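Local atomic coordinates of alternansucrase (Leuconostoc mesenteroides, PDB entry 6HVG), a protein that belongs to glycosyl hydrolase family 70, combining a (beta/alpha)8-barrel core and a bound calcium ion with repeats of the choline- and cell-wall-binding kind. Residues R557-I562 with V626-L631; E575-N580 with V1157-Y1162; D616-D621 with A1152-V1157; V620-N625 with I657-N662; Q672-L677 with V742-S747. One frame throughout, in Å; residues are numbered along the deposited sequence.

Contact 1 (R557-I562 with V626-L631); sequences RQPINI and VDADLL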
# COMPACT_ATOMS: atom_id res chain seq x y z
N ARG A 557 1.89 7.87 18.34
CA ARG A 557 1.05 8.26 19.45
C ARG A 557 -0.40 8.41 19.00
O ARG A 557 -1.03 9.44 19.22
CB ARG A 557 1.57 9.56 20.10
CG ARG A 557 2.95 9.41 20.70
CD ARG A 557 2.99 8.30 21.75
NE ARG A 557 4.29 8.25 22.42
CZ ARG A 557 4.65 8.95 23.49
NH1 ARG A 557 3.83 9.82 24.06
NH2 ARG A 557 5.85 8.81 23.98
N GLN A 558 -0.94 7.33 18.46
CA GLN A 558 -2.35 7.30 18.05
C GLN A 558 -3.20 7.28 19.30
O GLN A 558 -2.64 7.18 20.40
CB GLN A 558 -2.66 6.11 17.15
CG GLN A 558 -2.42 4.77 17.79
CD GLN A 558 -2.88 3.61 16.94
OE1 GLN A 558 -3.69 3.77 16.02
NE2 GLN A 558 -2.41 2.41 17.28
N PRO A 559 -4.54 7.40 19.17
CA PRO A 559 -5.37 7.46 20.38
C PRO A 559 -5.07 6.35 21.40
O PRO A 559 -4.80 6.65 22.57
CB PRO A 559 -6.79 7.37 19.83
CG PRO A 559 -6.67 8.04 18.48
CD PRO A 559 -5.33 7.70 17.96
N ILE A 560 -5.04 5.10 20.95
CA ILE A 560 -4.82 3.99 21.86
C ILE A 560 -3.38 3.93 22.36
O ILE A 560 -3.09 3.17 23.27
CB ILE A 560 -5.23 2.62 21.26
CG1 ILE A 560 -4.35 2.22 20.06
CG2 ILE A 560 -6.70 2.62 20.86
CD1 ILE A 560 -4.55 0.80 19.60
N ASN A 561 -2.48 4.71 21.78
CA ASN A 561 -1.09 4.74 22.24
C ASN A 561 -0.61 6.13 22.50
O ASN A 561 0.56 6.43 22.29
CB ASN A 561 -0.15 4.09 21.21
CG ASN A 561 1.26 3.91 21.74
OD1 ASN A 561 1.45 3.53 22.87
ND2 ASN A 561 2.24 4.20 20.91
N ILE A 562 -1.52 6.99 22.95
CA ILE A 562 -1.18 8.41 23.09
C ILE A 562 -0.03 8.59 24.08
O ILE A 562 0.78 9.52 23.92
CB ILE A 562 -2.41 9.24 23.49
CG1 ILE A 562 -2.09 10.74 23.39
CG2 ILE A 562 -2.89 8.85 24.88
CD1 ILE A 562 -3.31 11.64 23.50
N VAL A 626 -1.06 10.13 13.19
CA VAL A 626 -0.53 11.34 13.80
C VAL A 626 -0.63 11.28 15.34
O VAL A 626 -1.16 10.32 15.90
CB VAL A 626 -1.28 12.59 13.32
CG1 VAL A 626 -1.22 12.70 11.80
CG2 VAL A 626 -2.72 12.63 13.82
N ASP A 627 -0.08 12.29 16.00
CA ASP A 627 -0.12 12.39 17.47
C ASP A 627 -1.51 12.82 17.93
O ASP A 627 -2.02 13.87 17.54
CB ASP A 627 0.94 13.39 17.98
CG ASP A 627 1.17 13.30 19.49
OD1 ASP A 627 0.20 13.31 20.27
OD2 ASP A 627 2.33 13.27 19.89
N ALA A 628 -2.12 11.98 18.76
CA ALA A 628 -3.52 12.18 19.14
C ALA A 628 -3.79 13.46 19.95
O ALA A 628 -4.94 13.83 20.16
CB ALA A 628 -4.00 10.95 19.89
N ASP A 629 -2.74 14.14 20.41
CA ASP A 629 -2.89 15.46 21.01
C ASP A 629 -3.66 16.43 20.12
O ASP A 629 -4.35 17.31 20.62
CB ASP A 629 -1.52 16.08 21.30
CG ASP A 629 -0.82 15.47 22.50
OD1 ASP A 629 -1.49 14.85 23.37
OD2 ASP A 629 0.42 15.67 22.59
N LEU A 630 -3.54 16.27 18.81
CA LEU A 630 -4.21 17.15 17.88
C LEU A 630 -5.71 17.15 18.06
O LEU A 630 -6.37 18.15 17.75
CB LEU A 630 -3.85 16.81 16.43
CG LEU A 630 -2.41 17.05 15.98
CD1 LEU A 630 -2.28 16.79 14.49
CD2 LEU A 630 -1.94 18.45 16.33
N LEU A 631 -6.28 16.04 18.53
CA LEU A 631 -7.71 15.97 18.73
C LEU A 631 -8.12 16.89 19.88
O LEU A 631 -9.13 17.60 19.79
CB LEU A 631 -8.16 14.54 19.02
CG LEU A 631 -7.82 13.46 17.99
CD1 LEU A 631 -8.51 12.16 18.33
CD2 LEU A 631 -8.21 13.88 16.59
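R557 and A628 tie the loop 557-562 to the turn that opens helix 629-642: A628 N donates to R557 O over 2.8 Å, and D627 CA leans on the same carbonyl oxygen in a CA-H...O contact. The tight part lies around the methyl group of A628. A628 CB looks straight at the other segment and is boxed in by R557 O, the start of the P559 ring and the tip of I562. P559 CD comes within 4.0 Å of A628 CB along one flank. From the other, I562 CD1 arrives at 3.7 Å from A628 CB; with CG1 anti to the backbone N (chi1 -170°) and CD1 extended beyond it, this branch runs across D629 at about a right angle. D665 and Y668 of helix 665-671 also pack here, both on P559 and Y668 on I562 as well.

Things are looser toward R557, which is partly exposed. Its CB lies alongside the carboxylate of D627, 3.8 Å from OD2, but the chain bends at chi2 and carries the guanidinium off, so NH1 stays 5.6 Å from D627 OD2. NH1 instead donates to I562 O and to S1229 O, while the hydroxyl of S1229 meets the acids D627 and D629. The other oxygen of D627, OD1, takes D629 N at 3.1 Å on its anti lone pair, a fairly straight bond. That is the side-chain cap of a helix N-terminus, here the helix that follows the barrel strand 617-620.

Contact 2 (E575-N580 with V1157-Y1162); sequences EFLLAN and VPDQIY. With CA (calcium ion), chain C.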
# COMPACT_ATOMS: atom_id res chain seq x y z
N GLU A 575 2.83 5.75 12.19
CA GLU A 575 3.08 7.17 12.07
C GLU A 575 3.36 7.57 10.65
O GLU A 575 3.04 8.69 10.23
CB GLU A 575 4.28 7.55 12.94
CG GLU A 575 4.60 9.05 13.03
CD GLU A 575 3.48 9.90 13.61
OE1 GLU A 575 3.24 9.84 14.85
OE2 GLU A 575 2.86 10.65 12.80
N PHE A 576 3.93 6.65 9.88
CA PHE A 576 4.32 6.97 8.51
C PHE A 576 3.29 6.48 7.54
O PHE A 576 2.90 5.33 7.60
CB PHE A 576 5.67 6.35 8.19
CG PHE A 576 6.77 6.88 9.04
CD1 PHE A 576 7.44 8.02 8.67
CD2 PHE A 576 7.08 6.28 10.22
CE1 PHE A 576 8.45 8.54 9.47
CE2 PHE A 576 8.08 6.77 11.02
CZ PHE A 576 8.76 7.91 10.65
N LEU A 577 2.85 7.39 6.67
CA LEU A 577 1.79 7.12 5.74
C LEU A 577 2.24 7.53 4.37
O LEU A 577 2.45 6.67 3.51
CB LEU A 577 0.52 7.88 6.18
CG LEU A 577 -0.72 7.87 5.26
CD1 LEU A 577 -1.22 6.45 5.02
CD2 LEU A 577 -1.79 8.71 5.92
N LEU A 578 2.40 8.83 4.15
CA LEU A 578 2.77 9.34 2.82
C LEU A 578 3.68 10.52 2.95
O LEU A 578 3.60 11.29 3.92
CB LEU A 578 1.52 9.77 2.02
CG LEU A 578 0.63 8.66 1.46
CD1 LEU A 578 -0.80 9.13 1.22
CD2 LEU A 578 1.18 8.12 0.15
N ALA A 579 4.53 10.68 1.95
CA ALA A 579 5.34 11.87 1.74
C ALA A 579 6.19 12.22 2.95
O ALA A 579 6.82 11.33 3.55
CB ALA A 579 4.48 13.06 1.30
N ASN A 580 6.27 13.51 3.28
CA ASN A 580 7.05 13.94 4.42
C ASN A 580 6.18 13.95 5.63
O ASN A 580 5.25 14.74 5.70
CB ASN A 580 7.58 15.35 4.20
CG ASN A 580 8.60 15.41 3.10
OD1 ASN A 580 9.78 15.09 3.30
ND2 ASN A 580 8.17 15.83 1.94
N VAL A 1157 -5.63 18.44 7.42
CA VAL A 1157 -4.69 17.41 6.98
C VAL A 1157 -3.31 17.62 7.59
O VAL A 1157 -2.39 17.99 6.91
CB VAL A 1157 -4.61 17.40 5.43
CG1 VAL A 1157 -3.70 16.28 4.95
CG2 VAL A 1157 -6.00 17.23 4.85
N PRO A 1158 -3.16 17.35 8.88
CA PRO A 1158 -1.90 17.61 9.57
C PRO A 1158 -0.78 16.57 9.42
O PRO A 1158 0.35 16.86 9.83
CB PRO A 1158 -2.35 17.68 11.04
CG PRO A 1158 -3.49 16.75 11.11
CD PRO A 1158 -4.21 16.91 9.82
N ASP A 1159 -1.06 15.38 8.88
CA ASP A 1159 -0.07 14.30 8.85
C ASP A 1159 1.13 14.56 7.93
O ASP A 1159 2.25 14.20 8.29
CB ASP A 1159 -0.70 12.97 8.47
CG ASP A 1159 0.32 11.83 8.44
OD1 ASP A 1159 0.90 11.47 9.47
OD2 ASP A 1159 0.58 11.29 7.34
N GLN A 1160 0.93 15.16 6.76
CA GLN A 1160 2.04 15.29 5.81
C GLN A 1160 1.96 16.48 4.88
O GLN A 1160 0.96 17.18 4.81
CB GLN A 1160 2.21 13.99 4.98
CG GLN A 1160 1.22 13.77 3.85
CD GLN A 1160 -0.19 13.43 4.31
OE1 GLN A 1160 -0.36 12.60 5.21
NE2 GLN A 1160 -1.20 14.03 3.68
N ILE A 1161 3.05 16.68 4.14
CA ILE A 1161 3.17 17.73 3.15
C ILE A 1161 4.09 17.19 2.05
O ILE A 1161 4.98 16.41 2.33
CB ILE A 1161 3.68 19.02 3.82
CG1 ILE A 1161 3.64 20.21 2.85
CG2 ILE A 1161 5.08 18.83 4.38
CD1 ILE A 1161 3.85 21.53 3.55
N TYR A 1162 3.85 17.58 0.79
CA TYR A 1162 4.59 17.03 -0.35
C TYR A 1162 5.56 18.01 -1.00
O TYR A 1162 5.44 19.21 -0.83
CB TYR A 1162 3.63 16.60 -1.46
CG TYR A 1162 2.85 15.31 -1.24
CD1 TYR A 1162 1.91 15.20 -0.22
CD2 TYR A 1162 3.01 14.24 -2.11
CE1 TYR A 1162 1.15 14.05 -0.08
CE2 TYR A 1162 2.27 13.08 -1.96
CZ TYR A 1162 1.34 12.99 -0.95
OH TYR A 1162 0.58 11.84 -0.85
CA CA C . 2.50 10.74 10.77
O HOH W 1 2.32 13.08 11.06
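The carbonyl oxygen I1161 O is held twice by N580: from the backbone N, a weak bond, and from the side-chain ND2 at 3.3 Å. The ND2 bond is fairly straight, and I1161 O lies in the plane of the N580 amide. I1161 N returns a weak bond to N580 O, which makes N580 and I1161 an antiparallel hydrogen-bonded pair. Next to it, A579 CB sits over the middle of the Y1162 ring, 3.6 Å from the centroid and only 6° off the ring normal, a CH-pi contact. L578 CB reaches the phenol oxygen, Y1162 OH, at 3.7 Å.

At the other end the two segments share a calcium ion. E575 grips it with both its carbonyl O (2.2 Å) and OE2 (2.1 Å), the chain bending at chi2 (60°) to bring the carboxylate back. D1159 OD1 binds at 2.2 Å from across; a water, which also donates to D1159 O, takes another position, and D581 and N625 complete the site. L577 CB rests against D1159 OD2.

Around this, strand 1160-1161 forms the edge of an antiparallel sheet, pairing with strand 580-582, which has strand 1248-1252 on its far side, while helix 528-531 packs on L577 and L578.

Contact 3 (D616-D621 with A1152-V1157); sequences DGIRVD and AIADWV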
# COMPACT_ATOMS: atom_id res chain seq x y z
N ASP A 616 -17.14 25.95 9.12
CA ASP A 616 -17.84 25.79 10.41
C ASP A 616 -17.35 24.63 11.24
O ASP A 616 -17.41 24.68 12.45
CB ASP A 616 -19.35 25.58 10.19
CG ASP A 616 -19.97 26.66 9.33
OD1 ASP A 616 -20.25 27.77 9.83
OD2 ASP A 616 -20.11 26.39 8.13
N GLY A 617 -16.92 23.56 10.57
CA GLY A 617 -16.42 22.39 11.26
C GLY A 617 -15.25 21.81 10.52
O GLY A 617 -14.88 22.32 9.47
N ILE A 618 -14.68 20.73 11.03
CA ILE A 618 -13.54 20.08 10.37
C ILE A 618 -13.71 18.57 10.26
O ILE A 618 -14.44 17.97 11.01
CB ILE A 618 -12.23 20.35 11.14
CG1 ILE A 618 -12.36 19.85 12.57
CG2 ILE A 618 -11.89 21.84 11.13
CD1 ILE A 618 -11.05 19.84 13.35
N ARG A 619 -12.98 18.00 9.32
CA ARG A 619 -12.70 16.58 9.28
C ARG A 619 -11.21 16.43 9.60
O ARG A 619 -10.38 17.12 9.02
CB ARG A 619 -12.98 16.05 7.89
CG ARG A 619 -12.50 14.63 7.64
CD ARG A 619 -12.65 14.27 6.16
NE ARG A 619 -12.15 12.93 5.81
CZ ARG A 619 -10.87 12.61 5.61
NH1 ARG A 619 -9.93 13.52 5.70
NH2 ARG A 619 -10.55 11.35 5.33
N VAL A 620 -10.89 15.54 10.52
CA VAL A 620 -9.50 15.27 10.87
C VAL A 620 -9.03 14.09 10.05
O VAL A 620 -9.46 12.95 10.28
CB VAL A 620 -9.33 14.99 12.39
CG1 VAL A 620 -7.86 14.88 12.77
CG2 VAL A 620 -10.00 16.09 13.21
N ASP A 621 -8.17 14.37 9.07
CA ASP A 621 -7.61 13.35 8.18
C ASP A 621 -6.56 12.52 8.92
O ASP A 621 -5.74 13.07 9.65
CB ASP A 621 -6.97 14.04 6.97
CG ASP A 621 -6.29 13.06 6.00
OD1 ASP A 621 -7.00 12.31 5.26
OD2 ASP A 621 -5.02 13.08 5.96
N ALA A 1152 -20.12 24.33 6.32
CA ALA A 1152 -19.01 23.91 5.46
C ALA A 1152 -17.90 23.28 6.29
O ALA A 1152 -17.40 23.87 7.28
CB ALA A 1152 -18.46 25.10 4.67
N ILE A 1153 -17.51 22.08 5.89
CA ILE A 1153 -16.45 21.34 6.60
C ILE A 1153 -15.12 21.49 5.89
O ILE A 1153 -15.00 21.24 4.69
CB ILE A 1153 -16.80 19.84 6.74
CG1 ILE A 1153 -17.83 19.65 7.84
CG2 ILE A 1153 -15.59 19.04 7.10
CD1 ILE A 1153 -18.53 18.31 7.75
N ALA A 1154 -14.11 21.88 6.66
CA ALA A 1154 -12.74 21.97 6.18
C ALA A 1154 -12.02 20.66 6.42
O ALA A 1154 -12.09 20.13 7.51
CB ALA A 1154 -12.02 23.09 6.93
N ASP A 1155 -11.32 20.15 5.41
CA ASP A 1155 -10.49 18.95 5.59
C ASP A 1155 -9.16 19.36 6.23
O ASP A 1155 -8.34 20.02 5.60
CB ASP A 1155 -10.25 18.22 4.26
CG ASP A 1155 -10.31 16.70 4.41
OD1 ASP A 1155 -9.87 16.17 5.43
OD2 ASP A 1155 -10.81 16.01 3.50
N TRP A 1156 -8.97 19.00 7.49
CA TRP A 1156 -7.74 19.32 8.24
C TRP A 1156 -6.76 18.15 8.08
O TRP A 1156 -7.01 17.03 8.54
CB TRP A 1156 -8.10 19.52 9.70
CG TRP A 1156 -7.12 20.21 10.56
CD1 TRP A 1156 -6.41 21.32 10.25
CD2 TRP A 1156 -6.77 19.87 11.92
NE1 TRP A 1156 -5.62 21.70 11.32
CE2 TRP A 1156 -5.83 20.82 12.36
CE3 TRP A 1156 -7.16 18.87 12.80
CZ2 TRP A 1156 -5.29 20.80 13.64
CZ3 TRP A 1156 -6.61 18.85 14.09
CH2 TRP A 1156 -5.69 19.80 14.49
N VAL A 1157 -5.63 18.44 7.42
CA VAL A 1157 -4.69 17.41 6.98
C VAL A 1157 -3.31 17.62 7.59
O VAL A 1157 -2.39 17.99 6.91
CB VAL A 1157 -4.61 17.40 5.43
CG1 VAL A 1157 -3.70 16.28 4.95
CG2 VAL A 1157 -6.00 17.23 4.85
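Two neighbouring strands of the parallel barrel sheet, 617-620 and 1151-1156, run side by side here, with G617, I618, R619 and V620 in register with I1153, A1154, D1155 and W1156. The backbone ladder is regular: A1154 N donates to G617 O, R619 N to A1154 O, W1156 N to R619 O and D621 N to W1156 O. Where the pairing starts, D616 binds twice, its N giving to A1152 O at 2.8 Å and its OD2 taking A1152 N at 2.7 Å on the anti lone pair. H1146 also bonds to D616 OD2.

The face bearing I618, V620 and W1156 is apolar. V620 CG2 meets W1156 at the edge of the indole, 4.0 Å from CE3, and I618 CD1 comes as near to the same atom; helices 587-601 and 629-642 cover this side.

On the opposite face R619 stretches out, CG anti to the backbone N (chi1 170°) and the chain straight to NE, alongside D1155. R619 NH1 forms two salt bridges: to D1155 OD1 at 2.7 Å, on the syn lone pair and 17° out of the guanidinium plane, and to D621 OD1 at 3.2 Å, in that plane. Both acids thus help to fix the rotation of the guanidinium. An apolar outer face under helices and a charged inner face gathered inside the ring of strands are what a (beta/alpha)8 barrel shows.

Contact 4 (V620-N625 with I657-N662); sequences VDAVDN and ILEDWN. With CA (calcium ion), chain C.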
# COMPACT_ATOMS: atom_id res chain seq x y z
N VAL A 620 -10.89 15.54 10.52
CA VAL A 620 -9.50 15.27 10.87
C VAL A 620 -9.03 14.09 10.05
O VAL A 620 -9.46 12.95 10.28
CB VAL A 620 -9.33 14.99 12.39
CG1 VAL A 620 -7.86 14.88 12.77
CG2 VAL A 620 -10.00 16.09 13.21
N ASP A 621 -8.17 14.37 9.07
CA ASP A 621 -7.61 13.35 8.18
C ASP A 621 -6.56 12.52 8.92
O ASP A 621 -5.74 13.07 9.65
CB ASP A 621 -6.97 14.04 6.97
CG ASP A 621 -6.29 13.06 6.00
OD1 ASP A 621 -7.00 12.31 5.26
OD2 ASP A 621 -5.02 13.08 5.96
N ALA A 622 -6.60 11.21 8.75
CA ALA A 622 -5.52 10.30 9.13
C ALA A 622 -5.23 10.32 10.61
O ALA A 622 -4.09 10.47 11.04
CB ALA A 622 -4.25 10.66 8.35
N VAL A 623 -6.28 10.16 11.41
CA VAL A 623 -6.19 10.26 12.86
C VAL A 623 -5.16 9.30 13.46
O VAL A 623 -4.39 9.66 14.34
CB VAL A 623 -7.58 10.01 13.49
CG1 VAL A 623 -7.50 9.85 15.01
CG2 VAL A 623 -8.52 11.16 13.15
N ASP A 624 -5.17 8.06 12.98
CA ASP A 624 -4.31 7.03 13.52
C ASP A 624 -2.85 7.15 13.08
O ASP A 624 -1.98 6.44 13.60
CB ASP A 624 -4.89 5.67 13.17
CG ASP A 624 -6.23 5.39 13.88
OD1 ASP A 624 -6.52 6.06 14.90
OD2 ASP A 624 -6.98 4.49 13.42
N ASN A 625 -2.56 8.06 12.15
CA ASN A 625 -1.21 8.25 11.62
C ASN A 625 -0.50 9.51 12.15
O ASN A 625 0.54 9.89 11.61
CB ASN A 625 -1.29 8.34 10.11
CG ASN A 625 -2.21 7.32 9.54
OD1 ASN A 625 -3.41 7.57 9.41
ND2 ASN A 625 -1.67 6.18 9.13
N ILE A 657 -16.00 15.82 12.15
CA ILE A 657 -15.85 14.37 12.03
C ILE A 657 -14.39 13.96 12.07
O ILE A 657 -13.49 14.76 11.79
CB ILE A 657 -16.54 13.81 10.76
CG1 ILE A 657 -15.85 14.32 9.49
CG2 ILE A 657 -18.02 14.18 10.78
CD1 ILE A 657 -16.50 13.84 8.19
N LEU A 658 -14.16 12.70 12.43
CA LEU A 658 -12.83 12.10 12.47
C LEU A 658 -12.75 10.97 11.46
O LEU A 658 -13.67 10.16 11.37
CB LEU A 658 -12.57 11.47 13.84
CG LEU A 658 -12.52 12.36 15.06
CD1 LEU A 658 -12.54 11.52 16.31
CD2 LEU A 658 -11.30 13.28 15.00
N GLU A 659 -11.64 10.89 10.72
CA GLU A 659 -11.25 9.67 9.99
C GLU A 659 -10.44 8.83 10.97
O GLU A 659 -9.22 8.98 11.06
CB GLU A 659 -10.40 10.01 8.78
CG GLU A 659 -10.21 8.87 7.78
CD GLU A 659 -8.88 8.91 7.00
OE1 GLU A 659 -8.14 9.90 7.04
OE2 GLU A 659 -8.56 7.91 6.32
N ASP A 660 -11.14 7.97 11.74
CA ASP A 660 -10.54 7.18 12.81
C ASP A 660 -10.83 5.69 12.63
O ASP A 660 -11.81 5.18 13.15
CB ASP A 660 -11.03 7.68 14.16
CG ASP A 660 -12.54 7.47 14.38
OD1 ASP A 660 -13.31 7.53 13.38
OD2 ASP A 660 -12.94 7.26 15.56
N TRP A 661 -9.95 4.99 11.92
CA TRP A 661 -10.23 3.64 11.45
C TRP A 661 -10.11 2.55 12.53
O TRP A 661 -10.79 1.54 12.43
CB TRP A 661 -9.34 3.28 10.27
CG TRP A 661 -9.60 4.02 9.03
CD1 TRP A 661 -8.84 5.02 8.51
CD2 TRP A 661 -10.69 3.84 8.13
NE1 TRP A 661 -9.39 5.47 7.32
CE2 TRP A 661 -10.53 4.75 7.07
CE3 TRP A 661 -11.80 2.98 8.11
CZ2 TRP A 661 -11.42 4.84 6.01
CZ3 TRP A 661 -12.67 3.07 7.05
CH2 TRP A 661 -12.48 3.99 6.02
N ASN A 662 -9.27 2.76 13.55
CA ASN A 662 -9.06 1.70 14.55
C ASN A 662 -10.34 1.36 15.28
O ASN A 662 -11.09 2.24 15.66
CB ASN A 662 -8.00 2.09 15.58
CG ASN A 662 -7.56 0.91 16.44
OD1 ASN A 662 -8.27 0.45 17.32
ND2 ASN A 662 -6.37 0.42 16.18
CA CA C . 2.50 10.74 10.77
O HOH W 1 2.32 13.08 11.06
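V620 pairs with L658 as parallel barrel strands 617-620 and 657-658 reach their C-terminal ends. V620 N donates to I657 O and V620 O receives E659 N, both at 3.0 Å, while V620 CG2 lies beside L658 CD2 (3.6 Å), the two side chains pointing the same way and both packing on L631 of helix 629-642.

D621 then runs parallel to E659, their carboxylate planes 32° apart and the acceptors OD1 and OE1 3.2 Å from each other. Two acceptors this close would probably repel, and the positive charge of R619, which makes a long, weak ion pair with E659, probably eases that. At A622 the chain turns, and its N donates to E659 OE1 at 2.6 Å from above the carboxylate plane. E659 gets there with an extended chain, CG anti to the backbone N (chi1 -166°), and its other oxygen, OE2, accepts W661 NE1 at 2.8 Å; the carboxylate is thus held at both oxygens.

V623 N bonds to E659 O, and V623 CG2 packs on L658 CD2. D624 points across to the second segment, its OD2 taking N662 N at 2.9 Å nearly head-on along the C-O bond, with the carboxylate and the N662 amide almost perpendicular. N662 itself caps the start of helix 665-671 through K664 N. Last comes N625, whose ND2 donates to S574 O and whose carbonyl O binds the calcium ion at 2.3 Å.

Contact 5 (Q672-L677 with V742-S747); sequences QGNAQL and VIPNYS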
# COMPACT_ATOMS: atom_id res chain seq x y z
N GLN A 672 -12.93 10.84 25.83
CA GLN A 672 -12.44 12.20 25.74
C GLN A 672 -13.52 13.24 25.40
O GLN A 672 -13.20 14.39 25.13
CB GLN A 672 -11.29 12.26 24.74
CG GLN A 672 -10.11 11.35 25.09
CD GLN A 672 -9.52 11.61 26.47
OE1 GLN A 672 -9.18 12.73 26.81
NE2 GLN A 672 -9.38 10.55 27.25
N GLY A 673 -14.79 12.86 25.45
CA GLY A 673 -15.90 13.82 25.39
C GLY A 673 -16.48 14.11 24.01
O GLY A 673 -17.23 15.06 23.85
N ASN A 674 -16.16 13.29 23.01
CA ASN A 674 -16.70 13.44 21.68
C ASN A 674 -16.58 14.85 21.07
O ASN A 674 -17.54 15.39 20.58
CB ASN A 674 -18.16 12.99 21.69
CG ASN A 674 -18.30 11.52 22.00
OD1 ASN A 674 -17.92 10.66 21.22
ND2 ASN A 674 -18.87 11.22 23.14
N ALA A 675 -15.38 15.43 21.12
CA ALA A 675 -15.13 16.75 20.51
C ALA A 675 -15.31 16.75 18.99
O ALA A 675 -15.67 17.75 18.40
CB ALA A 675 -13.73 17.24 20.87
N GLN A 676 -15.04 15.61 18.37
CA GLN A 676 -15.37 15.37 16.96
C GLN A 676 -16.06 14.01 16.89
O GLN A 676 -15.77 13.13 17.70
CB GLN A 676 -14.12 15.34 16.08
CG GLN A 676 -13.23 16.57 16.16
CD GLN A 676 -12.22 16.52 17.30
OE1 GLN A 676 -11.90 15.44 17.81
NE2 GLN A 676 -11.79 17.69 17.77
N LEU A 677 -16.96 13.84 15.93
CA LEU A 677 -17.69 12.58 15.80
C LEU A 677 -16.81 11.46 15.27
O LEU A 677 -16.16 11.60 14.25
CB LEU A 677 -18.89 12.74 14.87
CG LEU A 677 -19.98 13.70 15.34
CD1 LEU A 677 -21.01 13.80 14.23
CD2 LEU A 677 -20.60 13.25 16.65
N VAL A 742 -25.42 6.24 24.17
CA VAL A 742 -24.66 5.57 23.14
C VAL A 742 -23.66 6.57 22.53
O VAL A 742 -23.78 7.79 22.72
CB VAL A 742 -25.62 4.97 22.10
CG1 VAL A 742 -26.07 6.02 21.11
CG2 VAL A 742 -24.99 3.78 21.41
N ILE A 743 -22.66 6.06 21.82
CA ILE A 743 -21.57 6.92 21.34
C ILE A 743 -21.97 7.67 20.08
O ILE A 743 -22.31 7.03 19.07
CB ILE A 743 -20.29 6.13 21.07
CG1 ILE A 743 -19.81 5.46 22.36
CG2 ILE A 743 -19.22 7.05 20.48
CD1 ILE A 743 -18.50 4.72 22.26
N PRO A 744 -21.93 9.01 20.11
CA PRO A 744 -22.34 9.75 18.93
C PRO A 744 -21.41 9.50 17.77
O PRO A 744 -20.19 9.40 17.98
CB PRO A 744 -22.30 11.21 19.37
CG PRO A 744 -21.38 11.22 20.53
CD PRO A 744 -21.48 9.89 21.19
N ASN A 745 -21.96 9.42 16.56
CA ASN A 745 -21.20 8.98 15.40
C ASN A 745 -21.76 9.40 14.04
O ASN A 745 -22.94 9.66 13.92
CB ASN A 745 -21.12 7.47 15.42
CG ASN A 745 -22.45 6.82 15.09
OD1 ASN A 745 -22.72 6.42 13.96
ND2 ASN A 745 -23.30 6.72 16.09
N TYR A 746 -20.89 9.43 13.03
CA TYR A 746 -21.32 9.50 11.63
C TYR A 746 -21.10 8.16 10.96
O TYR A 746 -20.28 7.38 11.41
CB TYR A 746 -20.60 10.61 10.87
CG TYR A 746 -19.17 10.33 10.45
CD1 TYR A 746 -18.11 10.48 11.33
CD2 TYR A 746 -18.88 9.95 9.15
CE1 TYR A 746 -16.80 10.23 10.94
CE2 TYR A 746 -17.58 9.71 8.74
CZ TYR A 746 -16.54 9.87 9.63
OH TYR A 746 -15.23 9.64 9.21
N SER A 747 -21.86 7.87 9.91
CA SER A 747 -21.76 6.57 9.24
C SER A 747 -21.94 6.73 7.76
O SER A 747 -22.60 7.67 7.32
CB SER A 747 -22.80 5.57 9.79
OG SER A 747 -24.11 6.11 9.81
O HOH W 2 -17.84 10.55 18.45
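With CG anti to the carbonyl carbon in both residues (chi1 -64° in each), N674 and L677 hold their side chains out toward P744. They belong to the loop between helix 665-671 and strand 678-679 of the barrel, and P744 precedes strand 745-747, the next strand of the same parallel sheet. The loop begins with a Schellman motif: G673, at positive phi, ends the helix as N674 N bonds back to V669 O and G673 N to N670 O.

N674 and P744 approach from opposite directions. P744 CG sits over the amide carbon, 3.4 Å from N674 CG, with OD1 and ND2 each at 3.6 Å from it, so the proline ring lies against the flat amide rather than at one of its polar atoms. The amide is steadied by the helix, where ND2 bonds to N670 OD1. L677 adds the greasy side of the contact, its CD2 3.8 Å from P744 CB.

N745 turns away from the loop; its ND2 donates to I743 O at 3.2 Å, in the carbonyl plane, and its OD1 bonds to T820. No direct hydrogen bond joins the two segments, but a water lies between them, 2.8 Å from N674 OD1 and 2.7 Å from P744 O, placed to donate to either. Farther on, Y746 directs its hydroxyl to L658 O on strand 657-658. The rim of its ring faces the backbone of L677, whose carbonyl O lies in the ring plane, 3.6 Å from Y746 CE1.

All five contacts lie in the family 70 region. Contacts 3, 4 and 5 follow the parallel sheet: strand 617-620 is shared by contacts 3 and 4, and L658 N to L677 O, a probable hydrogen bond, joins contact 4 to contact 5, bringing the sheet's two outermost strands together and closing the barrel. Contacts 2 and 4 supply ligands of the calcium ion, their centres about 13 Å apart, and V626 of contact 1 packs beside it. Along the chain contacts 1 and 4 close before contact 5 opens, and contacts 4 and 5 fall within the span bridged by contact 2. Contacts 2 and 3 each join segments over 500 residues apart, fitting this family's circularly permuted barrel.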